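Long-range contacts in shikimate dehydrogenase (Listeria monocytogenes, PDB 3TNL), which probably catalyses the reversible NADPH-linked reduction of 3-dehydroshikimate to shikimate on the way to chorismate and the aromatic amino acids: residues T37-L42 with V68-E73; E226-T231 with E256-D261. One frame throughout, in Å; residues are numbered along the deposited sequence. Where two conformers were deposited one is given.

Contact 1: T37-L42 with V68-E73; sequences TELIGL and VYLAFE
From Leu39 with Val68 to Ile40 with Tyr69, two neighbouring strands run parallel, their axes 4.7 Å apart at closest and 35° apart in direction. They are the two strands of a beta-alpha-beta unit in the substrate-binding domain, joined by helix 52-63; strand 67-73 is an edge strand of its sheet within the chain. Val68 N gives a hydrogen bond to Glu38 O, Val68 O accepts from Ile40 N at 2.9 Å, Ile40 O takes Leu70 N, and farther on Phe72 N reaches Leu42 O at 2.9 Å.

One face carries Leu39, Val68 and Leu70. Leu39 and Leu70 cross at about a right angle, CD1 to CD1 3.7 Å, and Leu70 of the second subunit packs on Leu39 and Val68, so this face belongs to the dimer interface. On the other face Ile40 and Tyr69 pack against helices 52-63 and 286-301, Leu42 against the loop at Ile47 and Ser50. The Tyr69 ring, swung opposite its own amide nitrogen (chi1 -175°), extends alongside the other strand: CD2 lies 3.7 Å from Ile40 CG2, and Gly41 O sits over one ring face. Tyr69, its side chain about 4 Å from that of shikimate-binding Ser52, bonds through OH to Asn95 OD1; the same OH lies 3.5 Å from Leu42 CB.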
loop_
_atom_site.group_PDB
_atom_site.type_symbol
_atom_site.label_atom_id
_atom_site.label_comp_id
_atom_site.label_asym_id
_atom_site.label_seq_id
_atom_site.Cartn_x
_atom_site.Cartn_y
_atom_site.Cartn_z
ATOM N N THR B 37 2.098 3.154 -9.531
ATOM C CA THR B 37 2.873 3.275 -8.299
ATOM C C THR B 37 2.875 2.033 -7.496
ATOM O O THR B 37 1.816 1.485 -7.225
ATOM C CB THR B 37 2.385 4.488 -7.469
ATOM O OG1 THR B 37 2.340 5.630 -8.326
ATOM C CG2 THR B 37 3.344 4.802 -6.318
ATOM N N GLU B 38 4.070 1.612 -7.095
ATOM C CA GLU B 38 4.236 0.397 -6.289
ATOM C C GLU B 38 4.441 0.727 -4.806
ATOM O O GLU B 38 4.880 1.843 -4.459
ATOM C CB GLU B 38 5.367 -0.417 -6.845
ATOM C CG GLU B 38 4.976 -1.047 -8.193
ATOM C CD GLU B 38 5.988 -2.016 -8.693
ATOM O OE1 GLU B 38 7.107 -1.574 -9.007
ATOM O OE2 GLU B 38 5.642 -3.233 -8.773
ATOM N N LEU B 39 4.125 -0.224 -3.947
ATOM C CA LEU B 39 4.194 -0.037 -2.509
ATOM C C LEU B 39 5.348 -0.797 -1.825
ATOM O O LEU B 39 5.599 -1.987 -2.091
ATOM C CB LEU B 39 2.885 -0.545 -1.888
ATOM C CG LEU B 39 2.723 -0.536 -0.359
ATOM C CD1 LEU B 39 2.780 0.931 0.183
ATOM C CD2 LEU B 39 1.415 -1.241 0.025
ATOM N N ILE B 40 5.987 -0.088 -0.901
ATOM C CA ILE B 40 6.939 -0.656 0.050
ATOM C C ILE B 40 6.281 -0.432 1.421
ATOM O O ILE B 40 5.831 0.676 1.739
ATOM C CB ILE B 40 8.298 0.035 0.033
ATOM C CG1 ILE B 40 8.938 -0.039 -1.342
ATOM C CG2 ILE B 40 9.204 -0.639 1.093
ATOM C CD1 ILE B 40 9.215 -1.458 -1.856
ATOM N N GLY B 41 6.173 -1.493 2.215
ATOM C CA GLY B 41 5.539 -1.401 3.527
ATOM C C GLY B 41 6.491 -1.272 4.701
ATOM O O GLY B 41 7.720 -1.345 4.570
ATOM N N LEU B 42 5.877 -1.147 5.866
ATOM C CA LEU B 42 6.551 -1.115 7.171
ATOM C C LEU B 42 5.530 -1.732 8.122
ATOM O O LEU B 42 4.435 -1.178 8.290
ATOM C CB LEU B 42 6.956 0.302 7.566
ATOM C CG LEU B 42 7.346 0.490 9.051
ATOM C CD1 LEU B 42 8.505 -0.412 9.455
ATOM C CD2 LEU B 42 7.720 1.922 9.332
ATOM N N VAL B 68 5.918 4.252 -3.222
ATOM C CA VAL B 68 5.471 4.952 -2.038
ATOM C C VAL B 68 5.711 3.988 -0.891
ATOM O O VAL B 68 5.716 2.769 -1.103
ATOM C CB VAL B 68 3.991 5.370 -2.107
ATOM C CG1 VAL B 68 3.799 6.502 -3.106
ATOM C CG2 VAL B 68 3.117 4.188 -2.465
ATOM N N TYR B 69 5.929 4.535 0.302
ATOM C CA TYR B 69 6.208 3.756 1.506
ATOM C C TYR B 69 5.138 4.096 2.533
ATOM O O TYR B 69 4.888 5.257 2.846
ATOM C CB TYR B 69 7.594 4.147 2.005
ATOM C CG TYR B 69 8.187 3.411 3.168
ATOM C CD1 TYR B 69 7.710 3.600 4.465
ATOM C CD2 TYR B 69 9.277 2.578 2.998
ATOM C CE1 TYR B 69 8.300 2.990 5.549
ATOM C CE2 TYR B 69 9.862 1.913 4.091
ATOM C CZ TYR B 69 9.385 2.150 5.360
ATOM O OH TYR B 69 9.990 1.526 6.445
ATOM N N LEU B 70 4.498 3.066 3.042
ATOM C CA LEU B 70 3.434 3.199 4.042
ATOM C C LEU B 70 3.645 2.258 5.223
ATOM O O LEU B 70 4.207 1.174 5.081
ATOM C CB LEU B 70 2.058 2.865 3.463
ATOM C CG LEU B 70 1.550 3.733 2.318
ATOM C CD1 LEU B 70 0.240 3.122 1.770
ATOM C CD2 LEU B 70 1.333 5.180 2.805
ATOM N N ALA B 71 3.170 2.688 6.392
ATOM C CA ALA B 71 3.218 1.909 7.611
ATOM C C ALA B 71 1.852 1.304 7.874
ATOM O O ALA B 71 0.811 1.865 7.542
ATOM C CB ALA B 71 3.627 2.793 8.809
ATOM N N PHE B 72 1.884 0.114 8.476
ATOM C CA PHE B 72 0.686 -0.654 8.919
ATOM C C PHE B 72 0.907 -1.165 10.339
ATOM O O PHE B 72 1.977 -1.670 10.655
ATOM C CB PHE B 72 0.369 -1.819 7.947
ATOM C CG PHE B 72 0.249 -1.362 6.523
ATOM C CD1 PHE B 72 -0.933 -0.832 6.059
ATOM C CD2 PHE B 72 1.322 -1.428 5.668
ATOM C CE1 PHE B 72 -1.044 -0.354 4.759
ATOM C CE2 PHE B 72 1.235 -0.915 4.374
ATOM C CZ PHE B 72 0.033 -0.392 3.915
ATOM N N GLU B 73 -0.122 -1.052 11.189
ATOM C CA GLU B 73 -0.071 -1.529 12.593
ATOM C C GLU B 73 -0.277 -2.999 12.601
ATOM O O GLU B 73 -1.391 -3.471 12.493
ATOM C CB GLU B 73 -1.143 -0.827 13.429
ATOM C CG GLU B 73 -0.844 0.637 13.534
ATOM C CD GLU B 73 -1.866 1.452 14.277
ATOM O OE1 GLU B 73 -3.079 1.261 14.047
ATOM O OE2 GLU B 73 -1.441 2.331 15.059
#

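Contact 2: E226-T231 with E256-D261; sequences ESVIFT and ELIVSD
Ile229 pairs with Ile258 across two parallel strands, and their side chains cross at a slant on the face they share with Thr231 and Ser260. Ile229 turns CG1 away from its own amide nitrogen (chi1 -170°), which carries the chain along the neighbouring strand: CG1 lies 3.9 Å from Ile258 CG2, and CD1 goes on to Ser260 CB at 3.8 Å. Beyond it Thr231 OG1 and Ser260 OG, 3.7 Å apart, are both hydrogen-bonded to Tyr141 OH, so one outside hydroxyl bridges both strands. Between the strands, Phe230 N donates to Ile258 O at 2.9 Å and Phe230 O accepts from Ser260 N in a nearly straight bond (170° at the hydrogen).

These are adjacent strands of the six-stranded parallel sheet of the Rossmann-type, NAD-binding domain, with 229-232 flanked on its other edge by strand 156-160. Phe230 and Val259 occupy the opposite face, packed against Leu271 of helix 270-277, and touch each other more loosely, CD2 to CG1 4.3 Å.

Toward the N-terminal ends the fit opens to solvent. Leu257 CD1 still presses on Ser227 O at 3.4 Å, but the side chains of partly exposed Val228 and of Ile258, side by side and pointing the same way, meet loosely, CG2 to CD1 4.2 Å. Val228 O is gripped twice: Ile258 N approaches tilted 23° from the carbonyl plane, and a water donates to it at 2.8 Å while giving its other hydrogen to Glu256 O.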
loop_
_atom_site.group_PDB
_atom_site.type_symbol
_atom_site.label_atom_id
_atom_site.label_comp_id
_atom_site.label_asym_id
_atom_site.label_seq_id
_atom_site.Cartn_x
_atom_site.Cartn_y
_atom_site.Cartn_z
ATOM N N GLU B 226 40.981 -0.609 26.777
ATOM C CA GLU B 226 41.513 -1.419 25.678
ATOM C C GLU B 226 40.760 -1.311 24.353
ATOM O O GLU B 226 41.171 -1.910 23.362
ATOM C CB GLU B 226 41.523 -2.888 26.141
ATOM C CG GLU B 226 42.427 -3.097 27.339
ATOM C CD GLU B 226 42.368 -4.485 27.951
ATOM O OE1 GLU B 226 41.487 -5.300 27.603
ATOM O OE2 GLU B 226 43.234 -4.731 28.829
ATOM N N SER B 227 39.672 -0.529 24.336
ATOM C CA SER B 227 38.798 -0.409 23.183
ATOM C C SER B 227 39.009 0.807 22.345
ATOM O O SER B 227 39.337 1.878 22.852
ATOM C CB SER B 227 37.357 -0.368 23.649
ATOM O OG SER B 227 37.030 -1.534 24.345
ATOM N N VAL B 228 38.797 0.627 21.049
ATOM C CA VAL B 228 38.828 1.760 20.118
ATOM C C VAL B 228 37.502 2.580 20.246
ATOM O O VAL B 228 37.494 3.812 20.029
ATOM C CB VAL B 228 39.035 1.265 18.645
ATOM C CG1 VAL B 228 37.862 0.472 18.118
ATOM C CG2 VAL B 228 39.324 2.459 17.775
ATOM N N ILE B 229 36.447 1.896 20.683
ATOM C CA ILE B 229 35.128 2.502 20.761
ATOM C C ILE B 229 34.357 1.912 21.927
ATOM O O ILE B 229 34.456 0.708 22.239
ATOM C CB ILE B 229 34.374 2.251 19.426
ATOM C CG1 ILE B 229 33.071 3.071 19.363
ATOM C CG2 ILE B 229 34.167 0.767 19.150
ATOM C CD1 ILE B 229 32.443 3.072 17.968
ATOM N N PHE B 230 33.577 2.790 22.583
ATOM C CA PHE B 230 32.650 2.467 23.652
ATOM C C PHE B 230 31.292 2.934 23.143
ATOM O O PHE B 230 31.115 4.093 22.824
ATOM C CB PHE B 230 33.023 3.185 24.958
ATOM C CG PHE B 230 32.030 2.998 26.072
ATOM C CD1 PHE B 230 31.716 1.736 26.506
ATOM C CD2 PHE B 230 31.440 4.079 26.710
ATOM C CE1 PHE B 230 30.833 1.543 27.535
ATOM C CE2 PHE B 230 30.533 3.867 27.754
ATOM C CZ PHE B 230 30.220 2.586 28.141
ATOM N N THR B 231 30.343 2.028 23.096
ATOM C CA THR B 231 29.026 2.293 22.538
ATOM C C THR B 231 27.885 2.010 23.478
ATOM O O THR B 231 27.862 0.989 24.141
ATOM C CB THR B 231 28.820 1.327 21.306
ATOM O OG1 THR B 231 29.846 1.588 20.336
ATOM C CG2 THR B 231 27.426 1.484 20.661
ATOM N N GLU B 256 41.608 9.671 23.002
ATOM C CA GLU B 256 41.681 8.893 21.768
ATOM C C GLU B 256 40.484 7.991 21.532
ATOM O O GLU B 256 40.262 7.533 20.418
ATOM C CB GLU B 256 42.972 8.033 21.741
ATOM C CG GLU B 256 44.221 8.861 21.581
ATOM C CD GLU B 256 45.498 8.044 21.411
ATOM O OE1 GLU B 256 45.443 6.791 21.478
ATOM O OE2 GLU B 256 46.563 8.674 21.192
ATOM N N LEU B 257 39.706 7.759 22.584
ATOM C CA LEU B 257 38.562 6.871 22.480
ATOM C C LEU B 257 37.415 7.490 21.676
ATOM O O LEU B 257 37.208 8.702 21.733
ATOM C CB LEU B 257 38.023 6.607 23.897
ATOM C CG LEU B 257 36.791 5.751 24.083
ATOM C CD1 LEU B 257 37.069 4.325 23.708
ATOM C CD2 LEU B 257 36.327 5.798 25.568
ATOM N N ILE B 258 36.689 6.654 20.946
ATOM C CA ILE B 258 35.459 7.058 20.250
ATOM C C ILE B 258 34.330 6.638 21.145
ATOM O O ILE B 258 34.279 5.461 21.557
ATOM C CB ILE B 258 35.299 6.319 18.913
ATOM C CG1 ILE B 258 36.481 6.653 18.013
ATOM C CG2 ILE B 258 33.986 6.725 18.223
ATOM C CD1 ILE B 258 36.676 5.572 16.920
ATOM N N VAL B 259 33.390 7.543 21.423
ATOM C CA VAL B 259 32.197 7.180 22.207
ATOM C C VAL B 259 30.985 7.354 21.281
ATOM O O VAL B 259 30.778 8.416 20.674
ATOM C CB VAL B 259 32.057 7.988 23.506
ATOM C CG1 VAL B 259 30.789 7.556 24.251
ATOM C CG2 VAL B 259 33.303 7.770 24.374
ATOM N N SER B 260 30.214 6.288 21.174
ATOM C CA SER B 260 29.086 6.201 20.255
ATOM C C SER B 260 27.781 5.918 20.975
ATOM O O SER B 260 27.788 5.182 21.953
ATOM C CB SER B 260 29.423 5.058 19.274
ATOM O OG SER B 260 28.281 4.506 18.656
ATOM N N ASP B 261 26.672 6.538 20.546
ATOM C CA ASP B 261 25.367 6.235 21.129
ATOM C C ASP B 261 24.412 5.947 19.995
ATOM O O ASP B 261 24.482 6.603 18.953
ATOM C CB ASP B 261 24.876 7.425 21.987
ATOM C CG ASP B 261 23.961 6.983 23.137
ATOM O OD1 ASP B 261 24.167 7.489 24.281
ATOM O OD2 ASP B 261 23.113 6.100 22.920
HETATM O O HOH W 1 39.870 5.094 19.461
#

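How the contacts relate
Both contacts are mostly buried pairs of adjacent parallel strands, but they hold no element in common: contact 1 lies in the mixed sheet of the substrate-binding domain and contact 2 in the parallel sheet of the nucleotide-binding domain, with centres about 37 Å apart on opposite sides of the chain's centre. In contact 1 the strand pair borders the sheet and one face is closed by the second subunit; contact 2 lies within its sheet, meets no other chain of the assembly, and takes a bridging water at its N-terminal end. Their polar chemistry differs too. A tyrosine within contact 1 extends toward the shikimate site, whereas in contact 2 an outside tyrosine joins two strand hydroxyls, the serine side chain about 9 Å from the bound NAD.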